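Local coordinates for protein TssK (Serratia sp. FS14, PDB 5Y0E) that probably serves as a trimeric baseplate component of the bacterial type VI secretion system, linking the baseplate to the membrane-spanning complex, at residues A[318-323]-A[330-335]; A[339-344]-A[417-422]; A[343-348]-A[437-442]; A[383-388]-A[406-411]. All blocks are in the same frame, centred on the assembly; numbering follows the deposited sequence.

Contact 1: residues A[318-323]-A[330-335]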
loop_
_atom_site.group_PDB
_atom_site.type_symbol
_atom_site.label_atom_id
_atom_site.label_comp_id
_atom_site.label_asym_id
_atom_site.label_seq_id
_atom_site.Cartn_x
_atom_site.Cartn_y
_atom_site.Cartn_z
ATOM N N ILE A 318 -11.457 -13.397 -22.943
ATOM C CA ILE A 318 -10.423 -12.721 -22.202
ATOM C C ILE A 318 -9.951 -11.542 -22.989
ATOM O O ILE A 318 -9.650 -11.676 -24.126
ATOM C CB ILE A 318 -9.244 -13.662 -21.973
ATOM C CG1 ILE A 318 -9.547 -14.606 -20.841
ATOM C CG2 ILE A 318 -8.013 -12.908 -21.576
ATOM C CD1 ILE A 318 -8.682 -15.823 -20.842
ATOM N N GLN A 319 -9.880 -10.377 -22.382
ATOM C CA GLN A 319 -9.458 -9.205 -23.102
ATOM C C GLN A 319 -7.961 -9.091 -23.121
ATOM O O GLN A 319 -7.316 -9.402 -22.172
ATOM C CB GLN A 319 -10.070 -7.974 -22.476
ATOM C CG GLN A 319 -9.800 -6.694 -23.206
ATOM C CD GLN A 319 -10.641 -5.574 -22.701
ATOM O OE1 GLN A 319 -11.394 -5.737 -21.784
ATOM N NE2 GLN A 319 -10.509 -4.432 -23.297
ATOM N N LEU A 320 -7.400 -8.635 -24.216
ATOM C CA LEU A 320 -5.981 -8.500 -24.279
ATOM C C LEU A 320 -5.654 -7.042 -24.310
ATOM O O LEU A 320 -6.249 -6.308 -25.033
ATOM C CB LEU A 320 -5.463 -9.151 -25.537
ATOM C CG LEU A 320 -4.993 -10.588 -25.464
ATOM C CD1 LEU A 320 -5.990 -11.487 -24.784
ATOM C CD2 LEU A 320 -4.745 -11.083 -26.865
ATOM N N THR A 321 -4.690 -6.624 -23.526
ATOM C CA THR A 321 -4.315 -5.239 -23.483
ATOM C C THR A 321 -3.438 -4.842 -24.638
ATOM O O THR A 321 -2.430 -5.446 -24.884
ATOM C CB THR A 321 -3.536 -4.942 -22.212
ATOM O OG1 THR A 321 -4.114 -5.657 -21.127
ATOM C CG2 THR A 321 -3.569 -3.487 -21.910
ATOM N N LEU A 322 -3.832 -3.808 -25.346
ATOM C CA LEU A 322 -3.048 -3.332 -26.442
ATOM C C LEU A 322 -2.075 -2.348 -25.869
ATOM O O LEU A 322 -2.429 -1.254 -25.499
ATOM C CB LEU A 322 -3.924 -2.649 -27.459
ATOM C CG LEU A 322 -4.769 -3.544 -28.330
ATOM C CD1 LEU A 322 -5.729 -2.656 -29.076
ATOM C CD2 LEU A 322 -3.921 -4.322 -29.303
ATOM N N VAL A 323 -0.830 -2.757 -25.777
ATOM C CA VAL A 323 0.222 -1.916 -25.227
ATOM C C VAL A 323 0.901 -1.187 -26.375
ATOM O O VAL A 323 1.448 -1.815 -27.285
ATOM C CB VAL A 323 1.226 -2.744 -24.417
ATOM C CG1 VAL A 323 2.257 -1.845 -23.809
ATOM C CG2 VAL A 323 0.501 -3.520 -23.330
ATOM N N ASN A 330 1.030 -1.398 -31.834
ATOM C CA ASN A 330 0.638 -1.923 -30.535
ATOM C C ASN A 330 1.038 -3.384 -30.449
ATOM O O ASN A 330 1.228 -4.064 -31.459
ATOM C CB ASN A 330 -0.868 -1.804 -30.282
ATOM C CG ASN A 330 -1.318 -0.380 -30.101
ATOM O OD1 ASN A 330 -1.370 0.134 -28.987
ATOM N ND2 ASN A 330 -1.654 0.272 -31.204
ATOM N N VAL A 331 1.147 -3.869 -29.223
ATOM C CA VAL A 331 1.539 -5.243 -28.978
ATOM C C VAL A 331 0.588 -5.828 -27.957
ATOM O O VAL A 331 0.418 -5.271 -26.867
ATOM C CB VAL A 331 2.988 -5.345 -28.493
ATOM C CG1 VAL A 331 3.236 -6.696 -27.888
ATOM C CG2 VAL A 331 3.909 -5.139 -29.651
ATOM N N ALA A 332 -0.031 -6.935 -28.309
ATOM C CA ALA A 332 -0.949 -7.648 -27.434
ATOM C C ALA A 332 -0.269 -8.951 -27.051
ATOM O O ALA A 332 -0.314 -9.926 -27.800
ATOM C CB ALA A 332 -2.286 -7.901 -28.122
ATOM N N THR A 333 0.299 -9.029 -25.874
ATOM C CA THR A 333 0.900 -10.278 -25.504
ATOM C C THR A 333 -0.215 -11.221 -25.182
ATOM O O THR A 333 -1.175 -10.842 -24.579
ATOM C CB THR A 333 1.786 -10.121 -24.279
ATOM O OG1 THR A 333 0.986 -10.170 -23.099
ATOM C CG2 THR A 333 2.501 -8.801 -24.330
ATOM N N VAL A 334 -0.080 -12.478 -25.533
ATOM C CA VAL A 334 -1.084 -13.454 -25.172
ATOM C C VAL A 334 -0.521 -14.201 -23.998
ATOM O O VAL A 334 0.668 -14.423 -23.934
ATOM C CB VAL A 334 -1.290 -14.442 -26.280
ATOM C CG1 VAL A 334 -1.471 -13.695 -27.567
ATOM C CG2 VAL A 334 -0.068 -15.315 -26.378
ATOM N N GLN A 335 -1.357 -14.630 -23.072
ATOM C CA GLN A 335 -0.830 -15.292 -21.879
ATOM C C GLN A 335 -0.658 -16.782 -21.933
ATOM O O GLN A 335 -0.524 -17.406 -20.898
ATOM C CB GLN A 335 -1.708 -14.982 -20.680
ATOM C CG GLN A 335 -3.021 -15.721 -20.709
ATOM C CD GLN A 335 -3.845 -15.502 -19.464
ATOM O OE1 GLN A 335 -3.530 -16.027 -18.401
ATOM N NE2 GLN A 335 -4.922 -14.728 -19.595
#
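Val323 and Val331 face each other as an antiparallel hydrogen-bonded pair, and two backbone bonds join them. Val331 N donates a hydrogen bond to Val323 O at 2.8 Å, and Val323 N returns one to Val331 O at 3.0 Å with an N-H...O angle of 162°. Beside this ring of bonds Asn330 CA sits 3.4 Å from Val323 O, a CA-H...O contact that gives the carbonyl a second, weaker partner. Both valines suit an extended chain, and their branched side chains lie on the same face of the sheet.

Away from the bridge the strands splay, and side chains take over. The CG of Leu322 stands beside its own backbone N (chi1 -75°), from where CD2 reaches Ala332 CB at 4.1 Å and, just as near, Asn330 CB; the small Ala332 leaves room for the leucine. Leu320 reaches to both Ala332 and Val334, its CD2 lying 4.2 Å from Val334 CG1. Farther out, the extended chain of Gln335 crosses Ile318 at about a right angle, with NE2 4.1 Å from Ile318 CG2. Leu320 and Ala332 turn their remaining backbone bonds outward, to Phe439 and Phe424. The chemistry implies a beta hairpin tied by polar bonds only near its turn, with aliphatic groups packed between the arms as they diverge toward neighbouring strands.

Contact 2: residues A[339-344]-A[417-422]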
loop_
_atom_site.group_PDB
_atom_site.type_symbol
_atom_site.label_atom_id
_atom_site.label_comp_id
_atom_site.label_asym_id
_atom_site.label_seq_id
_atom_site.Cartn_x
_atom_site.Cartn_y
_atom_site.Cartn_z
ATOM N N MET A 339 -3.410 -20.548 -26.057
ATOM C CA MET A 339 -4.306 -19.481 -26.419
ATOM C C MET A 339 -4.545 -19.291 -27.910
ATOM O O MET A 339 -5.635 -18.987 -28.347
ATOM C CB MET A 339 -3.727 -18.194 -25.886
ATOM C CG MET A 339 -4.481 -17.611 -24.726
ATOM S SD MET A 339 -4.867 -15.915 -25.116
ATOM C CE MET A 339 -6.366 -15.780 -24.178
ATOM N N MET A 340 -3.516 -19.465 -28.698
ATOM C CA MET A 340 -3.646 -19.212 -30.112
ATOM C C MET A 340 -4.266 -20.323 -30.923
ATOM O O MET A 340 -4.369 -20.217 -32.127
ATOM C CB MET A 340 -2.307 -18.836 -30.691
ATOM C CG MET A 340 -1.711 -17.632 -30.012
ATOM S SD MET A 340 -1.847 -16.214 -31.073
ATOM C CE MET A 340 -0.450 -15.258 -30.574
ATOM N N ARG A 341 -4.694 -21.378 -30.269
ATOM C CA ARG A 341 -5.307 -22.469 -30.963
ATOM C C ARG A 341 -6.685 -22.740 -30.390
ATOM O O ARG A 341 -7.495 -23.398 -31.014
ATOM C CB ARG A 341 -4.406 -23.689 -30.893
ATOM C CG ARG A 341 -4.905 -24.931 -31.605
ATOM C CD ARG A 341 -3.881 -26.058 -31.524
ATOM N NE ARG A 341 -3.673 -26.520 -30.151
ATOM C CZ ARG A 341 -4.445 -27.401 -29.517
ATOM N NH1 ARG A 341 -5.505 -27.930 -30.115
ATOM N NH2 ARG A 341 -4.151 -27.748 -28.271
ATOM N N ASP A 342 -6.962 -22.207 -29.211
ATOM C CA ASP A 342 -8.258 -22.390 -28.572
ATOM C C ASP A 342 -9.166 -21.170 -28.617
ATOM O O ASP A 342 -10.330 -21.248 -28.271
ATOM C CB ASP A 342 -8.057 -22.747 -27.111
ATOM C CG ASP A 342 -7.320 -24.024 -26.935
ATOM O OD1 ASP A 342 -7.225 -24.763 -27.917
ATOM O OD2 ASP A 342 -6.841 -24.297 -25.829
ATOM N N PHE A 343 -8.634 -20.044 -29.051
ATOM C CA PHE A 343 -9.407 -18.831 -29.046
ATOM C C PHE A 343 -9.562 -18.132 -30.361
ATOM O O PHE A 343 -8.719 -18.205 -31.209
ATOM C CB PHE A 343 -8.739 -17.829 -28.111
ATOM C CG PHE A 343 -8.865 -18.168 -26.671
ATOM C CD1 PHE A 343 -8.015 -19.066 -26.092
ATOM C CD2 PHE A 343 -9.829 -17.592 -25.908
ATOM C CE1 PHE A 343 -8.129 -19.393 -24.773
ATOM C CE2 PHE A 343 -9.953 -17.907 -24.594
ATOM C CZ PHE A 343 -9.097 -18.811 -24.020
ATOM N N GLY A 344 -10.677 -17.446 -30.502
ATOM C CA GLY A 344 -10.913 -16.608 -31.652
ATOM C C GLY A 344 -10.371 -15.231 -31.307
ATOM O O GLY A 344 -10.044 -14.931 -30.177
ATOM N N GLN A 417 2.853 -19.025 -37.860
ATOM C CA GLN A 417 3.900 -18.285 -37.210
ATOM C C GLN A 417 3.350 -17.711 -35.923
ATOM O O GLN A 417 3.989 -17.809 -34.882
ATOM C CB GLN A 417 4.447 -17.197 -38.111
ATOM C CG GLN A 417 5.885 -16.840 -37.805
ATOM C CD GLN A 417 6.626 -16.243 -38.988
ATOM O OE1 GLN A 417 6.132 -16.223 -40.110
ATOM N NE2 GLN A 417 7.824 -15.753 -38.730
ATOM N N MET A 418 2.161 -17.122 -35.988
ATOM C CA MET A 418 1.533 -16.598 -34.805
ATOM C C MET A 418 1.397 -17.672 -33.737
ATOM O O MET A 418 1.838 -17.459 -32.618
ATOM C CB MET A 418 0.159 -16.032 -35.125
ATOM C CG MET A 418 0.163 -14.629 -35.708
ATOM S SD MET A 418 0.409 -13.352 -34.495
ATOM C CE MET A 418 0.105 -14.243 -32.990
ATOM N N GLU A 419 0.798 -18.807 -34.097
ATOM C CA GLU A 419 0.556 -19.932 -33.184
ATOM C C GLU A 419 1.732 -20.261 -32.290
ATOM O O GLU A 419 1.573 -20.570 -31.131
ATOM C CB GLU A 419 0.123 -21.166 -33.957
ATOM C CG GLU A 419 -1.223 -21.026 -34.640
ATOM C CD GLU A 419 -2.034 -22.301 -34.589
ATOM O OE1 GLU A 419 -2.769 -22.589 -35.554
ATOM O OE2 GLU A 419 -1.940 -23.018 -33.577
ATOM N N LYS A 420 2.915 -20.217 -32.865
ATOM C CA LYS A 420 4.153 -20.400 -32.135
ATOM C C LYS A 420 4.715 -19.095 -31.597
ATOM O O LYS A 420 5.802 -19.098 -31.020
ATOM C CB LYS A 420 5.189 -21.081 -33.033
ATOM C CG LYS A 420 4.831 -22.513 -33.428
ATOM C CD LYS A 420 5.973 -23.479 -33.146
ATOM C CE LYS A 420 6.965 -23.536 -34.306
ATOM N NZ LYS A 420 8.381 -23.796 -33.907
ATOM N N SER A 421 4.021 -17.982 -31.775
ATOM C CA SER A 421 4.469 -16.731 -31.188
ATOM C C SER A 421 3.745 -16.479 -29.875
ATOM O O SER A 421 2.830 -17.204 -29.487
ATOM C CB SER A 421 4.258 -15.560 -32.141
ATOM O OG SER A 421 5.025 -14.448 -31.710
ATOM N N SER A 422 4.176 -15.433 -29.183
ATOM C CA SER A 422 3.651 -15.131 -27.862
ATOM C C SER A 422 3.043 -13.739 -27.774
ATOM O O SER A 422 2.774 -13.263 -26.664
ATOM C CB SER A 422 4.749 -15.281 -26.811
ATOM O OG SER A 422 5.802 -14.372 -27.068
#
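Glu419 OE2 lies along the aliphatic part of Arg341 and meets its methylenes in turn, the nearest being Arg341 CB at 3.7 Å. The charged ends do not touch: Arg341 NE stays 5.2 Å from Glu419 OE2, so the attraction between them is probably modest and long-range. Arg341 leaves the backbone with CG anti to N (chi1 -179°) and bends only at chi3, which lets its stem slant across the carboxylate before the guanidinium turns off, its plane within 19° of that of the acid. Asp342 OD1 lies over one face of the same guanidinium, so an acid of each segment lies near this arginine on the protein surface.

Two short helices meet here, both leading to strands of one antiparallel sheet: helix 339-342 runs straight into strand 343-350, while helix 414-419 passes through a short turn to strand 423-428. The helices come close where Met340 CB packs 4.0 Å from Glu419 CA. On the buried side Met340 and Met418 both touch Phe424; long, flexible thioethers suit this apolar junction, although the placement of their methyl groups is doubtful. Val334 lines it from the side of Met340.

Contact 3: residues A[343-348]-A[437-442]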
loop_
_atom_site.group_PDB
_atom_site.type_symbol
_atom_site.label_atom_id
_atom_site.label_comp_id
_atom_site.label_asym_id
_atom_site.label_seq_id
_atom_site.Cartn_x
_atom_site.Cartn_y
_atom_site.Cartn_z
ATOM N N PHE A 343 -8.634 -20.044 -29.051
ATOM C CA PHE A 343 -9.407 -18.831 -29.046
ATOM C C PHE A 343 -9.562 -18.132 -30.361
ATOM O O PHE A 343 -8.719 -18.205 -31.209
ATOM C CB PHE A 343 -8.739 -17.829 -28.111
ATOM C CG PHE A 343 -8.865 -18.168 -26.671
ATOM C CD1 PHE A 343 -8.015 -19.066 -26.092
ATOM C CD2 PHE A 343 -9.829 -17.592 -25.908
ATOM C CE1 PHE A 343 -8.129 -19.393 -24.773
ATOM C CE2 PHE A 343 -9.953 -17.907 -24.594
ATOM C CZ PHE A 343 -9.097 -18.811 -24.020
ATOM N N GLY A 344 -10.677 -17.446 -30.502
ATOM C CA GLY A 344 -10.913 -16.608 -31.652
ATOM C C GLY A 344 -10.371 -15.231 -31.307
ATOM O O GLY A 344 -10.044 -14.931 -30.177
ATOM N N PHE A 345 -10.307 -14.348 -32.276
ATOM C CA PHE A 345 -9.747 -13.048 -31.965
ATOM C C PHE A 345 -10.511 -11.962 -32.698
ATOM O O PHE A 345 -10.772 -12.087 -33.896
ATOM C CB PHE A 345 -8.265 -13.026 -32.315
ATOM C CG PHE A 345 -7.444 -13.905 -31.431
ATOM C CD1 PHE A 345 -6.932 -13.424 -30.243
ATOM C CD2 PHE A 345 -7.205 -15.220 -31.765
ATOM C CE1 PHE A 345 -6.183 -14.234 -29.413
ATOM C CE2 PHE A 345 -6.459 -16.032 -30.936
ATOM C CZ PHE A 345 -5.949 -15.539 -29.758
ATOM N N VAL A 346 -10.889 -10.912 -31.969
ATOM C CA VAL A 346 -11.740 -9.855 -32.500
ATOM C C VAL A 346 -11.180 -8.498 -32.103
ATOM O O VAL A 346 -10.703 -8.305 -30.982
ATOM C CB VAL A 346 -13.199 -9.976 -32.011
ATOM C CG1 VAL A 346 -14.049 -8.955 -32.686
ATOM C CG2 VAL A 346 -13.756 -11.329 -32.290
ATOM N N LEU A 347 -11.362 -7.541 -32.979
ATOM C CA LEU A 347 -10.959 -6.186 -32.744
ATOM C C LEU A 347 -12.190 -5.302 -32.706
ATOM O O LEU A 347 -12.881 -5.212 -33.665
ATOM C CB LEU A 347 -10.112 -5.733 -33.896
ATOM C CG LEU A 347 -8.632 -5.749 -33.703
ATOM C CD1 LEU A 347 -8.053 -5.095 -34.916
ATOM C CD2 LEU A 347 -8.291 -4.956 -32.473
ATOM N N ALA A 348 -12.463 -4.657 -31.594
ATOM C CA ALA A 348 -13.600 -3.782 -31.493
ATOM C C ALA A 348 -13.022 -2.449 -31.820
ATOM O O ALA A 348 -12.126 -2.023 -31.172
ATOM C CB ALA A 348 -14.138 -3.799 -30.087
ATOM N N MET A 437 -9.809 1.156 -29.554
ATOM C CA MET A 437 -9.826 -0.244 -29.923
ATOM C C MET A 437 -9.869 -1.111 -28.687
ATOM O O MET A 437 -9.466 -0.704 -27.598
ATOM C CB MET A 437 -8.634 -0.633 -30.772
ATOM C CG MET A 437 -8.694 -0.047 -32.149
ATOM S SD MET A 437 -7.348 -0.557 -33.210
ATOM C CE MET A 437 -6.006 -0.537 -32.060
ATOM N N GLU A 438 -10.419 -2.294 -28.868
ATOM C CA GLU A 438 -10.382 -3.351 -27.884
ATOM C C GLU A 438 -9.999 -4.621 -28.616
ATOM O O GLU A 438 -10.392 -4.829 -29.764
ATOM C CB GLU A 438 -11.724 -3.519 -27.174
ATOM C CG GLU A 438 -12.174 -2.297 -26.442
ATOM C CD GLU A 438 -13.438 -2.505 -25.644
ATOM O OE1 GLU A 438 -14.020 -3.593 -25.718
ATOM O OE2 GLU A 438 -13.862 -1.577 -24.940
ATOM N N PHE A 439 -9.209 -5.451 -27.961
ATOM C CA PHE A 439 -8.727 -6.689 -28.539
ATOM C C PHE A 439 -9.166 -7.814 -27.630
ATOM O O PHE A 439 -8.805 -7.846 -26.452
ATOM C CB PHE A 439 -7.212 -6.662 -28.688
ATOM C CG PHE A 439 -6.687 -7.732 -29.556
ATOM C CD1 PHE A 439 -6.798 -7.638 -30.912
ATOM C CD2 PHE A 439 -6.084 -8.840 -29.018
ATOM C CE1 PHE A 439 -6.318 -8.626 -31.719
ATOM C CE2 PHE A 439 -5.598 -9.839 -29.830
ATOM C CZ PHE A 439 -5.713 -9.726 -31.180
ATOM N N TRP A 440 -9.958 -8.717 -28.165
ATOM C CA TRP A 440 -10.515 -9.794 -27.377
ATOM C C TRP A 440 -10.149 -11.144 -27.961
ATOM O O TRP A 440 -10.009 -11.300 -29.174
ATOM C CB TRP A 440 -12.021 -9.678 -27.308
ATOM C CG TRP A 440 -12.515 -8.581 -26.454
ATOM C CD1 TRP A 440 -12.751 -7.302 -26.824
ATOM C CD2 TRP A 440 -12.872 -8.673 -25.080
ATOM N NE1 TRP A 440 -13.224 -6.586 -25.765
ATOM C CE2 TRP A 440 -13.315 -7.411 -24.683
ATOM C CE3 TRP A 440 -12.857 -9.707 -24.147
ATOM C CZ2 TRP A 440 -13.737 -7.149 -23.406
ATOM C CZ3 TRP A 440 -13.279 -9.445 -22.878
ATOM C CH2 TRP A 440 -13.709 -8.177 -22.515
ATOM N N ALA A 441 -10.019 -12.123 -27.079
ATOM C CA ALA A 441 -9.853 -13.516 -27.450
ATOM C C ALA A 441 -11.049 -14.283 -26.924
ATOM O O ALA A 441 -11.435 -14.096 -25.768
ATOM C CB ALA A 441 -8.559 -14.079 -26.884
ATOM N N ILE A 442 -11.643 -15.128 -27.768
ATOM C CA ILE A 442 -12.909 -15.784 -27.461
ATOM C C ILE A 442 -12.743 -17.288 -27.585
ATOM O O ILE A 442 -12.433 -17.795 -28.665
ATOM C CB ILE A 442 -14.035 -15.298 -28.376
ATOM C CG1 ILE A 442 -14.102 -13.781 -28.327
ATOM C CG2 ILE A 442 -15.343 -15.879 -27.942
ATOM C CD1 ILE A 442 -15.282 -13.189 -29.025
#
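Phe439 receives Leu347 at the edge of its ring, CD2 of the leucine lying 3.4 Å from Phe439 CD1 and CG close to the ring plane. Phe345 approaches the other side of the same ring diagonally, with its CD1 3.8 Å from Phe439 CE2, while Phe424 meets Phe439 edge to face. The two rings converge because Phe439 CG is anti to its backbone N (chi1 -166°) whereas Phe345 CG stands beside its own (chi1 -68°). Ala441, directly across from Phe345, is small enough to let that ring settle, its CB 3.5 Å from Phe345 CE1. These four side chains, Phe345, Leu347, Phe439 and Ala441, form one buried face. At the strand's start Phe343 turns an edge toward Ile442, whose N lies in the ring plane.

On the opposite face Trp440 NE1 donates to Glu438 OE1 at 3.1 Å, almost straight and in the plane of the indole. The oxygen is met on its anti side, somewhat out of the carboxylate plane, and His400 holds the other oxygen, so two partners satisfy the buried acid. Val346 and Ile442 touch diagonally, CG2 to CD1 at 4.1 Å, and Ala348 packs its CB 3.8 Å from Glu438 CB.

Between the two faces run six backbone hydrogen bonds, in pairs at Gly344 with Ile442, Val346 with Trp440 and Ala348 with Glu438. Gly344 N to Ile442 O is a short one, 2.6 Å. With strands at 157°, this is a regular, twisted antiparallel ladder, typical of the interior of a beta sheet: strands 317-324 and 404-408 flank it.

Contact 4: residues A[383-388]-A[406-411]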
loop_
_atom_site.group_PDB
_atom_site.type_symbol
_atom_site.label_atom_id
_atom_site.label_comp_id
_atom_site.label_asym_id
_atom_site.label_seq_id
_atom_site.Cartn_x
_atom_site.Cartn_y
_atom_site.Cartn_z
ATOM N N PRO A 383 0.636 -8.625 -47.231
ATOM C CA PRO A 383 -0.509 -8.670 -46.349
ATOM C C PRO A 383 -0.162 -9.237 -45.000
ATOM O O PRO A 383 0.907 -9.784 -44.776
ATOM C CB PRO A 383 -1.452 -9.609 -47.084
ATOM C CG PRO A 383 -0.562 -10.523 -47.827
ATOM C CD PRO A 383 0.747 -9.830 -48.056
ATOM N N GLY A 384 -1.105 -9.072 -44.091
ATOM C CA GLY A 384 -0.998 -9.601 -42.754
ATOM C C GLY A 384 -2.194 -10.487 -42.516
ATOM O O GLY A 384 -2.874 -10.904 -43.442
ATOM N N ILE A 385 -2.455 -10.808 -41.269
ATOM C CA ILE A 385 -3.632 -11.626 -41.003
ATOM C C ILE A 385 -4.883 -10.855 -41.408
ATOM O O ILE A 385 -4.991 -9.646 -41.173
ATOM C CB ILE A 385 -3.674 -12.061 -39.529
ATOM C CG1 ILE A 385 -2.584 -13.086 -39.257
ATOM C CG2 ILE A 385 -5.002 -12.679 -39.201
ATOM C CD1 ILE A 385 -1.423 -12.539 -38.524
ATOM N N GLY A 386 -5.816 -11.542 -42.066
ATOM C CA GLY A 386 -6.994 -10.882 -42.566
ATOM C C GLY A 386 -7.983 -10.546 -41.468
ATOM O O GLY A 386 -8.097 -11.226 -40.455
ATOM N N LEU A 387 -8.716 -9.473 -41.700
ATOM C CA LEU A 387 -9.748 -8.989 -40.803
ATOM C C LEU A 387 -11.084 -9.072 -41.517
ATOM O O LEU A 387 -11.252 -8.500 -42.590
ATOM C CB LEU A 387 -9.467 -7.562 -40.352
ATOM C CG LEU A 387 -8.095 -7.471 -39.698
ATOM C CD1 LEU A 387 -7.552 -6.056 -39.635
ATOM C CD2 LEU A 387 -8.211 -8.084 -38.338
ATOM N N ARG A 388 -12.026 -9.782 -40.922
ATOM C CA ARG A 388 -13.348 -9.978 -41.488
ATOM C C ARG A 388 -14.339 -9.217 -40.622
ATOM O O ARG A 388 -14.366 -9.398 -39.403
ATOM C CB ARG A 388 -13.682 -11.466 -41.541
ATOM C CG ARG A 388 -15.136 -11.800 -41.777
ATOM C CD ARG A 388 -15.322 -13.314 -41.800
ATOM N NE ARG A 388 -14.304 -13.969 -42.623
ATOM C CZ ARG A 388 -14.405 -14.129 -43.939
ATOM N NH1 ARG A 388 -13.434 -14.732 -44.616
ATOM N NH2 ARG A 388 -15.479 -13.678 -44.576
ATOM N N PHE A 406 -14.219 -6.723 -36.027
ATOM C CA PHE A 406 -13.513 -7.447 -37.063
ATOM C C PHE A 406 -12.984 -8.729 -36.463
ATOM O O PHE A 406 -12.251 -8.695 -35.475
ATOM C CB PHE A 406 -12.372 -6.608 -37.620
ATOM C CG PHE A 406 -12.821 -5.343 -38.244
ATOM C CD1 PHE A 406 -13.211 -5.315 -39.562
ATOM C CD2 PHE A 406 -12.862 -4.180 -37.514
ATOM C CE1 PHE A 406 -13.625 -4.159 -40.144
ATOM C CE2 PHE A 406 -13.281 -3.007 -38.101
ATOM C CZ PHE A 406 -13.658 -3.000 -39.420
ATOM N N GLU A 407 -13.362 -9.851 -37.040
ATOM C CA GLU A 407 -12.723 -11.100 -36.684
ATOM C C GLU A 407 -11.442 -11.249 -37.491
ATOM O O GLU A 407 -11.372 -10.829 -38.648
ATOM C CB GLU A 407 -13.666 -12.269 -36.940
ATOM C CG GLU A 407 -13.170 -13.609 -36.450
ATOM C CD GLU A 407 -14.313 -14.567 -36.157
ATOM O OE1 GLU A 407 -15.423 -14.337 -36.684
ATOM O OE2 GLU A 407 -14.100 -15.533 -35.395
ATOM N N LEU A 408 -10.415 -11.806 -36.860
ATOM C CA LEU A 408 -9.193 -12.157 -37.564
ATOM C C LEU A 408 -9.397 -13.446 -38.343
ATOM O O LEU A 408 -10.014 -14.393 -37.850
ATOM C CB LEU A 408 -8.037 -12.322 -36.589
ATOM C CG LEU A 408 -7.367 -11.028 -36.130
ATOM C CD1 LEU A 408 -8.260 -10.232 -35.214
ATOM C CD2 LEU A 408 -6.061 -11.328 -35.439
ATOM N N GLU A 409 -8.982 -13.433 -39.598
ATOM C CA GLU A 409 -9.164 -14.584 -40.449
ATOM C C GLU A 409 -8.110 -15.573 -40.125
ATOM O O GLU A 409 -6.939 -15.267 -40.156
ATOM C CB GLU A 409 -9.071 -14.204 -41.914
ATOM C CG GLU A 409 -9.983 -13.065 -42.316
ATOM C CD GLU A 409 -10.322 -13.065 -43.789
ATOM O OE1 GLU A 409 -9.419 -13.284 -44.611
ATOM O OE2 GLU A 409 -11.494 -12.851 -44.130
ATOM N N LYS A 410 -8.547 -16.767 -39.785
ATOM C CA LYS A 410 -7.634 -17.825 -39.472
ATOM C C LYS A 410 -7.405 -18.594 -40.745
ATOM O O LYS A 410 -8.249 -18.642 -41.616
ATOM C CB LYS A 410 -8.222 -18.719 -38.402
ATOM C CG LYS A 410 -8.842 -17.945 -37.258
ATOM C CD LYS A 410 -8.991 -18.802 -36.020
ATOM C CE LYS A 410 -7.685 -19.473 -35.667
ATOM N NZ LYS A 410 -7.505 -19.604 -34.201
ATOM N N GLY A 411 -6.244 -19.204 -40.849
ATOM C CA GLY A 411 -5.904 -19.933 -42.044
ATOM C C GLY A 411 -4.682 -19.301 -42.663
ATOM O O GLY A 411 -4.225 -18.255 -42.242
#
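Segments 385-388 and 406-409 pair antiparallel over a short ladder, with Arg388 N donating to Glu407 O at 2.6 Å (175°), Glu407 N answering to Arg388 O, and Glu409 N reaching Gly386 O. Leu387 and Leu408 form the non-hydrogen-bonded pair between these bonds.

Arg388 and Glu409 make the salt bridge diagonally across the ladder, NH1 to OE2 at 2.7 Å. It is not an end-on grip: OE2 lies over one face of the guanidinium, 3.2 Å from Arg388 CZ, and the two flat groups are only 17° from parallel. The arginine bends at chi3 (-46°), folding its head back over the acid, whereas Glu409 keeps an extended chain. Gly386 suits its place because its bare CA leaves the glutamate space; Glu409 CG rests 3.2 Å from Gly386 O. Such charged chains belong on this solvent-side face.

The face of Leu387 and Leu408 is apolar. These two lie side by side and point the same way, with CD2 of Leu387 3.8 Å from CG of Leu408. Beside them Ile385 adds its CG2 branch 4.0 Å from Leu408 CB, crossing it obliquely, and Leu387 CB meets Phe406 CB at 4.1 Å.

Strand 404-408 joins outermost strand 387-389 to 343-350 through backbone bonds from Phe406 and Leu408. Ile385 is backbone-bonded to Ile368 of the other outer strand, 366-370, bringing the two together; the Ile368 side chain also meets Leu387 and Leu408. Helix 414-419 reaches Ile385 through Leu414 and Met418, and the ring of Phe406 meets that of Phe362 from helix 355-365.

Overall arrangement
All four contacts reach one antiparallel sheet near the C-terminal end of the chain; contacts 1, 3 and 4 pair its strands. Contact 1, a hairpin, comes first in sequence. Contacts 2 and 3 then start together, sharing Phe343 and Gly344, and contact 4 falls within the chain that each encloses. Across the sheet, contacts 1, 3 and 4 follow in order through strands 329-333, 317-324, 436-443, 343-350, 404-408 and 387-389. The centres of contacts 1 and 3 are about 9 Å apart, those of contacts 3 and 4 about 11 Å. Contact 2 joins two short helices. A local hairpin and sequence-distant strands thus share one sheet, which helix 197-222 touches at contact 1.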